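Long-range contacts in nine-heme cytochrome c (Desulfovibrio desulfuricans, PDB 1OFW), which carries electrons through nine bound hemes c and may form part of a transmembrane redox complex that delivers electrons to the cytoplasm for sulfate reduction: residues 124-129 and 215-220; 32-37 and 131-136; 180-185 and 192-197. One frame throughout, in Å; residues are numbered along the deposited sequence.

Overall arrangement
The three contacts lie along an elongated chain, each beside a different heme. Contacts 1 and 2 are neighbours, their centres about 13 Å apart: helix 124-130 gives contact 1 one of its segments and the loop after it gives contact 2 one of its own, and the two contacts cross along the chain. Contact 3, the hairpin of strands 181-183 and 193-195, lies about 31 Å from contact 1 and about 44 Å from contact 2, centre to centre, and across the chain's centre from contact 2. In sequence it is nested within the loop closed by contact 1. Contact 1 joins the two cytochrome c3-like regions; contact 2 lies in the first and contact 3 in the second.

Contact 1: residues 124-129 and 215-220. With HEC (heme c), chain F.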
loop_
_atom_site.group_PDB
_atom_site.type_symbol
_atom_site.label_atom_id
_atom_site.label_comp_id
_atom_site.label_asym_id
_atom_site.label_seq_id
_atom_site.Cartn_x
_atom_site.Cartn_y
_atom_site.Cartn_z
ATOM N N GLU A 124 -6.619 -4.535 -9.097
ATOM C CA GLU A 124 -6.044 -5.865 -9.245
ATOM C C GLU A 124 -4.568 -5.926 -8.965
ATOM O O GLU A 124 -4.144 -6.947 -8.408
ATOM C CB GLU A 124 -6.202 -6.432 -10.664
ATOM C CG GLU A 124 -7.545 -6.774 -11.184
ATOM C CD GLU A 124 -7.620 -7.620 -12.455
ATOM O OE1 GLU A 124 -8.759 -7.703 -12.982
ATOM O OE2 GLU A 124 -6.618 -8.195 -12.949
ATOM N N ALA A 125 -3.759 -4.911 -9.293
ATOM C CA ALA A 125 -2.332 -4.977 -9.024
ATOM C C ALA A 125 -2.017 -4.878 -7.535
ATOM O O ALA A 125 -0.999 -5.367 -7.047
ATOM C CB ALA A 125 -1.596 -3.868 -9.776
ATOM N N TRP A 126 -2.939 -4.218 -6.809
ATOM C CA TRP A 126 -2.856 -4.139 -5.341
ATOM C C TRP A 126 -3.116 -5.537 -4.781
ATOM O O TRP A 126 -2.289 -6.051 -4.017
ATOM C CB TRP A 126 -3.817 -3.100 -4.811
ATOM C CG TRP A 126 -3.746 -2.871 -3.345
ATOM C CD1 TRP A 126 -2.803 -2.206 -2.621
ATOM C CD2 TRP A 126 -4.693 -3.331 -2.366
ATOM N NE1 TRP A 126 -3.076 -2.219 -1.294
ATOM C CE2 TRP A 126 -4.255 -2.907 -1.102
ATOM C CE3 TRP A 126 -5.881 -4.063 -2.471
ATOM C CZ2 TRP A 126 -4.956 -3.191 0.069
ATOM C CZ3 TRP A 126 -6.566 -4.336 -1.316
ATOM C CH2 TRP A 126 -6.113 -3.901 -0.056
ATOM N N CYS A 127 -4.216 -6.171 -5.167
ATOM C CA CYS A 127 -4.456 -7.537 -4.714
ATOM C C CYS A 127 -3.270 -8.473 -4.999
ATOM O O CYS A 127 -2.900 -9.299 -4.158
ATOM C CB CYS A 127 -5.683 -8.148 -5.374
ATOM S SG CYS A 127 -7.199 -7.170 -5.485
ATOM N N ALA A 128 -2.713 -8.346 -6.192
ATOM C CA ALA A 128 -1.712 -9.260 -6.715
ATOM C C ALA A 128 -0.402 -9.133 -5.986
ATOM O O ALA A 128 0.437 -10.019 -6.060
ATOM C CB ALA A 128 -1.538 -9.052 -8.230
ATOM N N THR A 129 -0.195 -8.051 -5.251
ATOM C CA THR A 129 1.008 -7.866 -4.444
ATOM C C THR A 129 1.076 -8.947 -3.376
ATOM O O THR A 129 2.155 -9.460 -3.067
ATOM C CB THR A 129 1.066 -6.464 -3.804
ATOM O OG1 THR A 129 1.004 -5.501 -4.868
ATOM C CG2 THR A 129 2.370 -6.284 -3.072
ATOM N N GLN A 215 8.350 -0.609 -1.886
ATOM C CA GLN A 215 8.789 -1.199 -3.145
ATOM C C GLN A 215 7.811 -2.194 -3.734
ATOM O O GLN A 215 7.566 -2.292 -4.930
ATOM C CB GLN A 215 10.135 -1.928 -2.933
ATOM C CG GLN A 215 11.330 -0.979 -2.844
ATOM C CD GLN A 215 12.580 -1.763 -2.425
ATOM O OE1 GLN A 215 12.546 -2.915 -2.003
ATOM N NE2 GLN A 215 13.715 -1.102 -2.488
ATOM N N ALA A 216 7.196 -3.030 -2.875
ATOM C CA ALA A 216 6.235 -4.014 -3.289
ATOM C C ALA A 216 4.932 -3.452 -3.816
ATOM O O ALA A 216 4.409 -3.954 -4.799
ATOM C CB ALA A 216 5.857 -4.922 -2.101
ATOM N N PHE A 217 4.412 -2.419 -3.150
ATOM C CA PHE A 217 3.086 -1.889 -3.511
ATOM C C PHE A 217 3.178 -0.765 -4.545
ATOM O O PHE A 217 2.187 -0.542 -5.245
ATOM C CB PHE A 217 2.312 -1.439 -2.265
ATOM C CG PHE A 217 1.771 -2.677 -1.534
ATOM C CD1 PHE A 217 2.488 -3.299 -0.544
ATOM C CD2 PHE A 217 0.547 -3.165 -1.918
ATOM C CE1 PHE A 217 1.938 -4.445 0.054
ATOM C CE2 PHE A 217 -0.010 -4.261 -1.305
ATOM C CZ PHE A 217 0.683 -4.876 -0.292
ATOM N N HIS A 218 4.330 -0.131 -4.661
ATOM C CA HIS A 218 4.552 0.900 -5.708
ATOM C C HIS A 218 4.972 0.151 -6.950
ATOM O O HIS A 218 6.152 0.103 -7.312
ATOM C CB HIS A 218 5.599 1.880 -5.231
ATOM C CG HIS A 218 5.251 2.666 -4.010
ATOM N ND1 HIS A 218 6.197 3.351 -3.311
ATOM C CD2 HIS A 218 4.110 2.903 -3.319
ATOM C CE1 HIS A 218 5.667 3.982 -2.272
ATOM N NE2 HIS A 218 4.367 3.703 -2.264
ATOM N N ASN A 219 3.993 -0.496 -7.559
ATOM C CA ASN A 219 4.347 -1.587 -8.464
ATOM C C ASN A 219 4.049 -1.310 -9.930
ATOM O O ASN A 219 3.903 -2.259 -10.704
ATOM C CB ASN A 219 3.641 -2.861 -7.992
ATOM C CG ASN A 219 2.153 -2.671 -7.819
ATOM O OD1 ASN A 219 1.484 -1.830 -8.428
ATOM N ND2 ASN A 219 1.588 -3.472 -6.914
ATOM N N LYS A 220 3.947 -0.060 -10.352
ATOM C CA LYS A 220 3.896 0.344 -11.760
ATOM C C LYS A 220 4.957 1.433 -11.906
ATOM O O LYS A 220 5.155 2.197 -10.968
ATOM C CB LYS A 220 2.546 0.856 -12.194
ATOM C CG LYS A 220 1.375 -0.082 -12.070
ATOM C CD LYS A 220 1.323 -1.140 -13.128
ATOM C CE LYS A 220 0.037 -1.952 -13.114
ATOM N NZ LYS A 220 0.323 -3.406 -13.293
HETATM FE FE HEC F . 3.030 4.550 -0.991
HETATM C CHA HEC F . 0.485 2.892 -2.645
HETATM C CHB HEC F . 3.241 1.981 1.222
HETATM C CHC HEC F . 5.619 6.097 0.588
HETATM C CHD HEC F . 2.711 7.174 -3.136
HETATM N NA HEC F . 2.071 2.815 -0.764
HETATM C C1A HEC F . 1.023 2.321 -1.499
HETATM C C2A HEC F . 0.504 1.109 -0.906
HETATM C C3A HEC F . 1.261 0.853 0.193
HETATM C C4A HEC F . 2.263 1.898 0.260
HETATM C CMA HEC F . 1.105 -0.291 1.204
HETATM C CAA HEC F . -0.688 0.330 -1.448
HETATM C CBA HEC F . -2.025 1.075 -1.132
HETATM C CGA HEC F . -2.416 0.867 0.308
HETATM O O1A HEC F . -2.470 -0.298 0.757
HETATM O O2A HEC F . -2.650 1.837 1.052
HETATM N NB HEC F . 4.194 4.125 0.588
HETATM C C1B HEC F . 4.128 3.018 1.413
HETATM C C2B HEC F . 5.073 3.114 2.491
HETATM C C3B HEC F . 5.737 4.274 2.333
HETATM C C4B HEC F . 5.193 4.898 1.124
HETATM C CMB HEC F . 5.186 2.023 3.590
HETATM C CAB HEC F . 6.836 4.892 3.201
HETATM C CBB HEC F . 8.079 3.998 3.317
HETATM N NC HEC F . 3.946 6.309 -1.215
HETATM C C1C HEC F . 5.038 6.737 -0.478
HETATM C C2C HEC F . 5.502 8.020 -1.012
HETATM C C3C HEC F . 4.668 8.345 -2.019
HETATM C C4C HEC F . 3.709 7.263 -2.186
HETATM C CMC HEC F . 6.702 8.802 -0.459
HETATM C CAC HEC F . 4.642 9.645 -2.841
HETATM C CBC HEC F . 5.939 9.914 -3.642
HETATM N ND HEC F . 1.798 4.959 -2.504
HETATM C C1D HEC F . 1.853 6.109 -3.311
HETATM C C2D HEC F . 0.864 5.995 -4.364
HETATM C C3D HEC F . 0.249 4.811 -4.244
HETATM C C4D HEC F . 0.836 4.165 -3.092
HETATM C CMD HEC F . 0.639 7.082 -5.423
HETATM C CAD HEC F . -0.825 4.174 -5.143
HETATM C CBD HEC F . -2.229 4.154 -4.472
HETATM C CGD HEC F . -3.131 3.152 -5.242
HETATM O O1D HEC F . -3.539 3.499 -6.350
HETATM O O2D HEC F . -3.409 2.038 -4.750
#
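Ala-216 opens the second segment's side of the contact, its CB meeting the methyl CG2 of Thr-129 near the end of helix 212-217. Phe-217 packs most extensively on this side. Its ring is sandwiched: over one face stands Thr-129, whose CG2 makes a CH-pi contact 3.5 Å from the ring centroid and almost on the normal, while the methyl CMA of heme 4 lies over the opposite face. Thr-129 presents this methyl because CG2 is anti to its backbone N, which leaves OG1 to donate to the helical carbonyl Ala-125 O at 3.0 Å. Trp-126 comes up beside the phenyl at a slant, with CD1 3.6 Å from Phe-217 CD2 and its five-membered ring inclined at 49° to the phenyl. Its indole NE1 continues past the phenylalanine to donate to the propionate oxygen O1A of heme 4 at 2.9 Å, which helps fix the rotation of the indole. His-218, where the chain leaves the helix, turns away from helix 124-130 and binds the iron of heme 4 through NE2 at 2.0 Å; His-115 is the other axial ligand. Asn-219 turns back, its ND2 lying 2.9 Å from Thr-129 OG1 and giving a weak bond to Ala-125 O. The contact thus sets helix 124-130, covalently linked to heme 5 through Cys-127, against the end of helix 212-217, whose next residue binds heme 4.

Contact 2: residues 32-37 and 131-136; sequences PVVFNH and HNITPS. With HEC (heme c), chain G.
A buried contact between strand 33-36 and the loop that follows helix 124-130 joins Val-33, Val-34 and Pro-32 to His-131, Asn-132 and Ile-133 beside a heme. The bond with good geometry is made by a side chain: Val-34 N donates to Asn-132 OD1 at 2.9 Å with an N-H...O angle of 159°, the donor N standing 20° out of the plane of the amide. Asn-132 reaches the strand because its CG sits between its own backbone N and carbonyl carbon (chi1 66°). The same amide sends ND2 weakly to Val-34 O, so it engages both the N-H and, less firmly, the carbonyl of Val-34, and weakly to Thr-129 O. Pro-32 O receives two more weak bonds, from Asn-132 N and Ile-133 N. On the apolar side, Ile-133 CD1 meets Val-34 CG2 at 3.7 Å, the two side chains crossing at about a right angle, and its CG2 rests near Pro-32 CD. Helix 152-164 packs on both Val-34 and Ile-133. Toward the heme, Val-33 CG2 lies over one face of the His-131 imidazole, nearer ND1 than the ring centre, and also touches heme atom C2D at 3.6 Å. His-131 ND1 donates to Lys-31 O, which steadies the ring while NE2 binds iron at 2.0 Å. With His-81 as the second axial ligand, this is the bis-histidine heme 5 site of a class III cytochrome c.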
loop_
_atom_site.group_PDB
_atom_site.type_symbol
_atom_site.label_atom_id
_atom_site.label_comp_id
_atom_site.label_asym_id
_atom_site.label_seq_id
_atom_site.Cartn_x
_atom_site.Cartn_y
_atom_site.Cartn_z
ATOM N N PRO A 32 -3.415 -18.084 -4.003
ATOM C CA PRO A 32 -2.853 -18.084 -2.658
ATOM C C PRO A 32 -1.780 -17.021 -2.454
ATOM O O PRO A 32 -1.182 -16.523 -3.399
ATOM C CB PRO A 32 -2.286 -19.498 -2.524
ATOM C CG PRO A 32 -3.114 -20.315 -3.475
ATOM C CD PRO A 32 -3.357 -19.388 -4.667
ATOM N N VAL A 33 -1.553 -16.683 -1.206
ATOM C CA VAL A 33 -0.595 -15.649 -0.784
ATOM C C VAL A 33 0.691 -16.255 -0.253
ATOM O O VAL A 33 0.621 -17.095 0.652
ATOM C CB VAL A 33 -1.235 -14.776 0.299
ATOM C CG1 VAL A 33 -0.244 -13.782 0.848
ATOM C CG2 VAL A 33 -2.472 -14.057 -0.247
ATOM N N VAL A 34 1.825 -15.829 -0.792
ATOM C CA VAL A 34 3.102 -16.265 -0.227
ATOM C C VAL A 34 3.580 -15.158 0.708
ATOM O O VAL A 34 3.891 -14.035 0.305
ATOM C CB VAL A 34 4.139 -16.572 -1.296
ATOM C CG1 VAL A 34 5.437 -17.011 -0.623
ATOM C CG2 VAL A 34 3.652 -17.667 -2.236
ATOM N N PHE A 35 3.581 -15.436 1.991
ATOM C CA PHE A 35 3.911 -14.536 3.063
ATOM C C PHE A 35 5.368 -14.756 3.445
ATOM O O PHE A 35 5.750 -15.885 3.756
ATOM C CB PHE A 35 2.989 -14.793 4.253
ATOM C CG PHE A 35 3.331 -13.963 5.470
ATOM C CD1 PHE A 35 3.085 -12.594 5.499
ATOM C CD2 PHE A 35 3.913 -14.510 6.588
ATOM C CE1 PHE A 35 3.377 -11.824 6.581
ATOM C CE2 PHE A 35 4.197 -13.718 7.677
ATOM C CZ PHE A 35 3.970 -12.363 7.707
ATOM N N ASN A 36 6.186 -13.708 3.419
ATOM C CA ASN A 36 7.599 -13.772 3.758
ATOM C C ASN A 36 7.776 -13.504 5.239
ATOM O O ASN A 36 7.870 -12.367 5.729
ATOM C CB ASN A 36 8.383 -12.775 2.878
ATOM C CG ASN A 36 9.869 -13.086 2.935
ATOM O OD1 ASN A 36 10.355 -13.418 4.014
ATOM N ND2 ASN A 36 10.575 -12.965 1.805
ATOM N N HIS A 37 7.754 -14.600 6.014
ATOM C CA HIS A 37 7.806 -14.511 7.453
ATOM C C HIS A 37 9.144 -13.959 7.920
ATOM O O HIS A 37 9.223 -13.216 8.886
ATOM C CB HIS A 37 7.527 -15.893 8.077
ATOM C CG HIS A 37 7.096 -15.832 9.503
ATOM N ND1 HIS A 37 7.913 -15.571 10.574
ATOM C CD2 HIS A 37 5.854 -15.973 10.067
ATOM C CE1 HIS A 37 7.217 -15.571 11.695
ATOM N NE2 HIS A 37 5.949 -15.814 11.418
ATOM N N HIS A 131 -1.593 -11.694 -3.404
ATOM C CA HIS A 131 -2.133 -12.870 -4.100
ATOM C C HIS A 131 -1.254 -13.157 -5.312
ATOM O O HIS A 131 -1.523 -12.772 -6.446
ATOM C CB HIS A 131 -3.608 -12.612 -4.438
ATOM C CG HIS A 131 -4.495 -12.503 -3.230
ATOM N ND1 HIS A 131 -4.986 -13.655 -2.602
ATOM C CD2 HIS A 131 -4.996 -11.466 -2.521
ATOM C CE1 HIS A 131 -5.728 -13.300 -1.579
ATOM N NE2 HIS A 131 -5.766 -11.971 -1.488
ATOM N N ASN A 132 -0.128 -13.780 -4.998
ATOM C CA ASN A 132 1.115 -13.687 -5.765
ATOM C C ASN A 132 1.761 -15.025 -6.052
ATOM O O ASN A 132 2.950 -15.041 -6.425
ATOM C CB ASN A 132 2.069 -12.795 -4.949
ATOM C CG ASN A 132 2.515 -13.370 -3.626
ATOM O OD1 ASN A 132 2.246 -14.507 -3.284
ATOM N ND2 ASN A 132 3.232 -12.624 -2.796
ATOM N N ILE A 133 1.090 -16.132 -5.906
ATOM C CA ILE A 133 1.681 -17.463 -6.088
ATOM C C ILE A 133 2.338 -17.740 -7.425
ATOM O O ILE A 133 1.870 -17.328 -8.480
ATOM C CB ILE A 133 0.610 -18.586 -5.926
ATOM C CG1 ILE A 133 1.269 -19.958 -5.725
ATOM C CG2 ILE A 133 -0.372 -18.642 -7.088
ATOM C CD1 ILE A 133 2.048 -20.104 -4.452
ATOM N N THR A 134 3.391 -18.572 -7.377
ATOM C CA THR A 134 4.051 -19.035 -8.571
ATOM C C THR A 134 3.092 -19.744 -9.526
ATOM O O THR A 134 2.236 -20.526 -9.132
ATOM C CB THR A 134 5.238 -19.981 -8.310
ATOM O OG1 THR A 134 5.670 -20.540 -9.565
ATOM C CG2 THR A 134 4.828 -21.151 -7.431
ATOM N N PRO A 135 3.231 -19.480 -10.834
ATOM C CA PRO A 135 2.441 -20.225 -11.819
ATOM C C PRO A 135 2.680 -21.709 -11.786
ATOM O O PRO A 135 1.885 -22.478 -12.311
ATOM C CB PRO A 135 2.967 -19.701 -13.163
ATOM C CG PRO A 135 3.433 -18.319 -12.839
ATOM C CD PRO A 135 4.079 -18.450 -11.481
ATOM N N SER A 136 3.740 -22.175 -11.158
ATOM C CA SER A 136 4.014 -23.605 -11.095
ATOM C C SER A 136 3.078 -24.407 -10.211
ATOM O O SER A 136 2.937 -25.631 -10.344
ATOM C CB SER A 136 5.456 -23.780 -10.584
ATOM O OG SER A 136 6.339 -23.108 -11.470
HETATM FE FE HEC G . -6.782 -10.973 -0.056
HETATM C CHA HEC G . -7.620 -13.977 1.364
HETATM C CHB HEC G . -9.646 -11.079 -1.900
HETATM C CHC HEC G . -5.993 -7.959 -1.442
HETATM C CHD HEC G . -3.946 -10.873 1.843
HETATM N NA HEC G . -8.310 -12.253 -0.189
HETATM C C1A HEC G . -8.535 -13.453 0.501
HETATM C C2A HEC G . -9.854 -13.969 0.210
HETATM C C3A HEC G . -10.398 -13.149 -0.698
HETATM C C4A HEC G . -9.442 -12.079 -0.972
HETATM C CMA HEC G . -11.775 -13.251 -1.383
HETATM C CAA HEC G . -10.459 -15.211 0.878
HETATM C CBA HEC G . -9.986 -16.536 0.245
HETATM C CGA HEC G . -10.446 -16.747 -1.183
HETATM O O1A HEC G . -11.697 -16.760 -1.402
HETATM O O2A HEC G . -9.570 -16.930 -2.062
HETATM N NB HEC G . -7.646 -9.784 -1.404
HETATM C C1B HEC G . -8.806 -10.007 -2.127
HETATM C C2B HEC G . -8.975 -8.967 -3.123
HETATM C C3B HEC G . -7.952 -8.095 -2.964
HETATM C C4B HEC G . -7.130 -8.594 -1.891
HETATM C CMB HEC G . -10.108 -8.961 -4.166
HETATM C CAB HEC G . -7.608 -6.820 -3.742
HETATM C CBB HEC G . -8.844 -5.867 -3.795
HETATM N NC HEC G . -5.261 -9.706 0.134
HETATM C C1C HEC G . -5.112 -8.499 -0.524
HETATM C C2C HEC G . -3.885 -7.882 -0.107
HETATM C C3C HEC G . -3.301 -8.694 0.802
HETATM C C4C HEC G . -4.176 -9.820 0.967
HETATM C CMC HEC G . -3.393 -6.546 -0.703
HETATM C CAC HEC G . -1.923 -8.560 1.477
HETATM C CBC HEC G . -1.727 -7.212 2.209
HETATM N ND HEC G . -5.938 -12.185 1.290
HETATM C C1D HEC G . -4.725 -12.003 1.916
HETATM C C2D HEC G . -4.374 -13.202 2.662
HETATM C C3D HEC G . -5.381 -14.074 2.495
HETATM C C4D HEC G . -6.389 -13.437 1.692
HETATM C CMD HEC G . -3.076 -13.381 3.486
HETATM C CAD HEC G . -5.454 -15.516 3.047
HETATM C CBD HEC G . -4.766 -16.499 2.054
HETATM C CGD HEC G . -5.638 -16.872 0.890
HETATM O O1D HEC G . -5.272 -16.702 -0.316
HETATM O O2D HEC G . -6.753 -17.388 1.172
#

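Contact 3: residues 180-185 and 192-197; sequences KVVIDA and PSNFTH. With HEC (heme c), chain H.
Ile-183 and Phe-195 run alongside each other from neighbouring strands toward the heme, with Ile-183 CD1 3.8 Å from Phe-195 CB. The phenyl ring, carried on by a CG anti to its backbone N (chi1 175°), extends beyond the isoleucine until CE2 stands 3.6 Å from the heme meso carbon CHD. Val-181 belongs to the same face. Its CG2 is 3.9 Å from CD2 of His-197 and also close to the heme propionate carbon CBA, so that it touches both the histidine and the heme. His-197 binds the heme iron through NE2 at 2.0 Å, with His-229 as the other axial ligand. Ser-193, next to Ile-183 on this face, turns its hydroxyl to Cys-287 O.

These orientations follow from a two-stranded antiparallel beta hairpin, strands 181-183 and 193-195, in which Val-181 with Phe-195 and Ile-183 with Ser-193 form hydrogen-bonded pairs. Four backbone bonds hold them; the straightest runs from Ile-183 N to Ser-193 O, 2.8 Å at 168°. The hairpin lies within the second class III cytochrome c region and leads into helix 197-206, so that Val-181, Ile-183 and Phe-195 line the heme 6 pocket just before the iron ligand.

Val-182 and Asn-194, the non-hydrogen-bonded pair, point to the other, exposed face. There Val-182 CG1 rests 3.5 Å from Pro-192 CB, the two side chains running alongside one another, and its CG2 touches Asn-194 OD1. Lys-180 lies parallel to Asn-194, its chain bent at chi3 (-81°) so that CE packs against the CB of Asn-194 and NZ comes within 3.3 Å of Asn-194 OD1.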
loop_
_atom_site.group_PDB
_atom_site.type_symbol
_atom_site.label_atom_id
_atom_site.label_comp_id
_atom_site.label_asym_id
_atom_site.label_seq_id
_atom_site.Cartn_x
_atom_site.Cartn_y
_atom_site.Cartn_z
ATOM N N LYS A 180 11.053 22.066 -13.303
ATOM C CA LYS A 180 10.147 22.966 -12.608
ATOM C C LYS A 180 8.876 23.152 -13.430
ATOM O O LYS A 180 8.832 22.920 -14.636
ATOM C CB LYS A 180 10.832 24.287 -12.287
ATOM C CG LYS A 180 10.816 25.280 -13.411
ATOM C CD LYS A 180 11.439 26.615 -13.038
ATOM C CE LYS A 180 10.491 27.497 -12.276
ATOM N NZ LYS A 180 10.990 28.906 -12.244
ATOM N N VAL A 181 7.836 23.580 -12.710
ATOM C CA VAL A 181 6.574 23.898 -13.363
ATOM C C VAL A 181 6.158 25.265 -12.849
ATOM O O VAL A 181 6.097 25.525 -11.647
ATOM C CB VAL A 181 5.444 22.891 -13.124
ATOM C CG1 VAL A 181 4.168 23.342 -13.829
ATOM C CG2 VAL A 181 5.911 21.535 -13.640
ATOM N N VAL A 182 5.950 26.151 -13.818
ATOM C CA VAL A 182 5.484 27.513 -13.466
ATOM C C VAL A 182 3.972 27.462 -13.437
ATOM O O VAL A 182 3.285 27.366 -14.452
ATOM C CB VAL A 182 6.031 28.535 -14.471
ATOM C CG1 VAL A 182 5.387 29.892 -14.200
ATOM C CG2 VAL A 182 7.539 28.590 -14.357
ATOM N N ILE A 183 3.419 27.387 -12.220
ATOM C CA ILE A 183 1.988 27.220 -12.075
ATOM C C ILE A 183 1.343 28.602 -12.081
ATOM O O ILE A 183 1.374 29.329 -11.085
ATOM C CB ILE A 183 1.632 26.457 -10.770
ATOM C CG1 ILE A 183 2.369 25.117 -10.695
ATOM C CG2 ILE A 183 0.138 26.287 -10.627
ATOM C CD1 ILE A 183 2.126 24.336 -9.445
ATOM N N ASP A 184 0.792 28.964 -13.236
ATOM C CA ASP A 184 0.307 30.313 -13.459
ATOM C C ASP A 184 -1.159 30.350 -13.902
ATOM O O ASP A 184 -1.562 31.453 -14.273
ATOM C CB ASP A 184 1.198 31.044 -14.465
ATOM C CG ASP A 184 1.286 30.359 -15.797
ATOM O OD1 ASP A 184 0.577 29.377 -16.047
ATOM O OD2 ASP A 184 2.127 30.815 -16.622
ATOM N N ALA A 185 -1.902 29.271 -13.796
ATOM C CA ALA A 185 -3.278 29.179 -14.277
ATOM C C ALA A 185 -4.147 30.306 -13.720
ATOM O O ALA A 185 -5.044 30.817 -14.400
ATOM C CB ALA A 185 -3.882 27.835 -13.906
ATOM N N PRO A 192 3.206 33.622 -10.347
ATOM C CA PRO A 192 3.087 32.158 -10.468
ATOM C C PRO A 192 3.888 31.491 -9.356
ATOM O O PRO A 192 4.837 32.019 -8.782
ATOM C CB PRO A 192 3.711 31.842 -11.818
ATOM C CG PRO A 192 3.356 33.099 -12.604
ATOM C CD PRO A 192 3.694 34.205 -11.610
ATOM N N SER A 193 3.448 30.254 -9.093
ATOM C CA SER A 193 4.214 29.413 -8.175
ATOM C C SER A 193 5.242 28.649 -8.955
ATOM O O SER A 193 4.861 27.889 -9.871
ATOM C CB SER A 193 3.219 28.478 -7.452
ATOM O OG SER A 193 3.925 27.721 -6.500
ATOM N N ASN A 194 6.515 28.861 -8.665
ATOM C CA ASN A 194 7.575 28.147 -9.368
ATOM C C ASN A 194 7.855 26.825 -8.655
ATOM O O ASN A 194 8.728 26.774 -7.784
ATOM C CB ASN A 194 8.860 28.966 -9.392
ATOM C CG ASN A 194 8.647 30.236 -10.219
ATOM O OD1 ASN A 194 8.140 30.191 -11.330
ATOM N ND2 ASN A 194 9.045 31.353 -9.629
ATOM N N PHE A 195 7.061 25.843 -9.040
ATOM C CA PHE A 195 7.060 24.571 -8.282
ATOM C C PHE A 195 8.277 23.740 -8.636
ATOM O O PHE A 195 8.514 23.460 -9.808
ATOM C CB PHE A 195 5.758 23.831 -8.547
ATOM C CG PHE A 195 5.652 22.450 -7.924
ATOM C CD1 PHE A 195 5.892 22.270 -6.590
ATOM C CD2 PHE A 195 5.330 21.357 -8.701
ATOM C CE1 PHE A 195 5.799 21.022 -6.018
ATOM C CE2 PHE A 195 5.218 20.108 -8.119
ATOM C CZ PHE A 195 5.454 19.933 -6.774
ATOM N N THR A 196 9.043 23.376 -7.617
ATOM C CA THR A 196 10.251 22.580 -7.798
ATOM C C THR A 196 9.901 21.099 -7.926
ATOM O O THR A 196 10.138 20.255 -7.066
ATOM C CB THR A 196 11.224 22.825 -6.632
ATOM O OG1 THR A 196 10.557 22.558 -5.407
ATOM C CG2 THR A 196 11.673 24.308 -6.562
ATOM N N HIS A 197 9.302 20.803 -9.058
ATOM C CA HIS A 197 8.720 19.519 -9.374
ATOM C C HIS A 197 9.723 18.403 -9.211
ATOM O O HIS A 197 9.467 17.401 -8.509
ATOM C CB HIS A 197 8.191 19.587 -10.830
ATOM C CG HIS A 197 7.285 18.475 -11.274
ATOM N ND1 HIS A 197 7.753 17.222 -11.552
ATOM C CD2 HIS A 197 5.953 18.375 -11.434
ATOM C CE1 HIS A 197 6.752 16.428 -11.899
ATOM N NE2 HIS A 197 5.631 17.107 -11.832
HETATM FE FE HEC H . 3.780 16.428 -12.112
HETATM C CHA HEC H . 2.790 19.282 -13.730
HETATM C CHB HEC H . 4.530 14.976 -15.142
HETATM C CHC HEC H . 4.917 13.650 -10.495
HETATM C CHD HEC H . 2.723 17.745 -9.148
HETATM N NA HEC H . 3.696 17.011 -14.029
HETATM C C1A HEC H . 3.257 18.237 -14.502
HETATM C C2A HEC H . 3.362 18.282 -15.934
HETATM C C3A HEC H . 3.854 17.098 -16.320
HETATM C C4A HEC H . 4.054 16.292 -15.145
HETATM C CMA HEC H . 4.183 16.681 -17.768
HETATM C CAA HEC H . 2.987 19.462 -16.840
HETATM C CBA HEC H . 4.129 20.499 -16.873
HETATM C CGA HEC H . 3.801 21.724 -17.727
HETATM O O1A HEC H . 2.633 22.120 -17.786
HETATM O O2A HEC H . 4.758 22.269 -18.320
HETATM N NB HEC H . 4.529 14.666 -12.687
HETATM C C1B HEC H . 4.728 14.230 -13.980
HETATM C C2B HEC H . 5.232 12.880 -13.973
HETATM C C3B HEC H . 5.369 12.502 -12.677
HETATM C C4B HEC H . 4.942 13.623 -11.867
HETATM C CMB HEC H . 5.534 12.073 -15.232
HETATM C CAB HEC H . 5.873 11.199 -12.097
HETATM C CBB HEC H . 7.315 10.866 -12.538
HETATM N NC HEC H . 3.849 15.842 -10.213
HETATM C C1C HEC H . 4.349 14.645 -9.715
HETATM C C2C HEC H . 4.169 14.593 -8.285
HETATM C C3C HEC H . 3.549 15.739 -7.914
HETATM C C4C HEC H . 3.353 16.516 -9.130
HETATM C CMC HEC H . 4.591 13.392 -7.418
HETATM C CAC HEC H . 3.070 16.204 -6.536
HETATM C CBC HEC H . 4.181 16.073 -5.468
HETATM N ND HEC H . 2.975 18.169 -11.564
HETATM C C1D HEC H . 2.556 18.496 -10.292
HETATM C C2D HEC H . 1.864 19.772 -10.302
HETATM C C3D HEC H . 1.855 20.195 -11.598
HETATM C C4D HEC H . 2.552 19.217 -12.367
HETATM C CMD HEC H . 1.243 20.471 -9.120
HETATM C CAD HEC H . 1.180 21.466 -12.120
HETATM C CBD HEC H . -0.119 21.035 -12.867
HETATM C CGD HEC H . -1.029 22.197 -13.189
HETATM O O1D HEC H . -0.829 23.309 -12.685
HETATM O O2D HEC H . -1.972 21.922 -13.972
#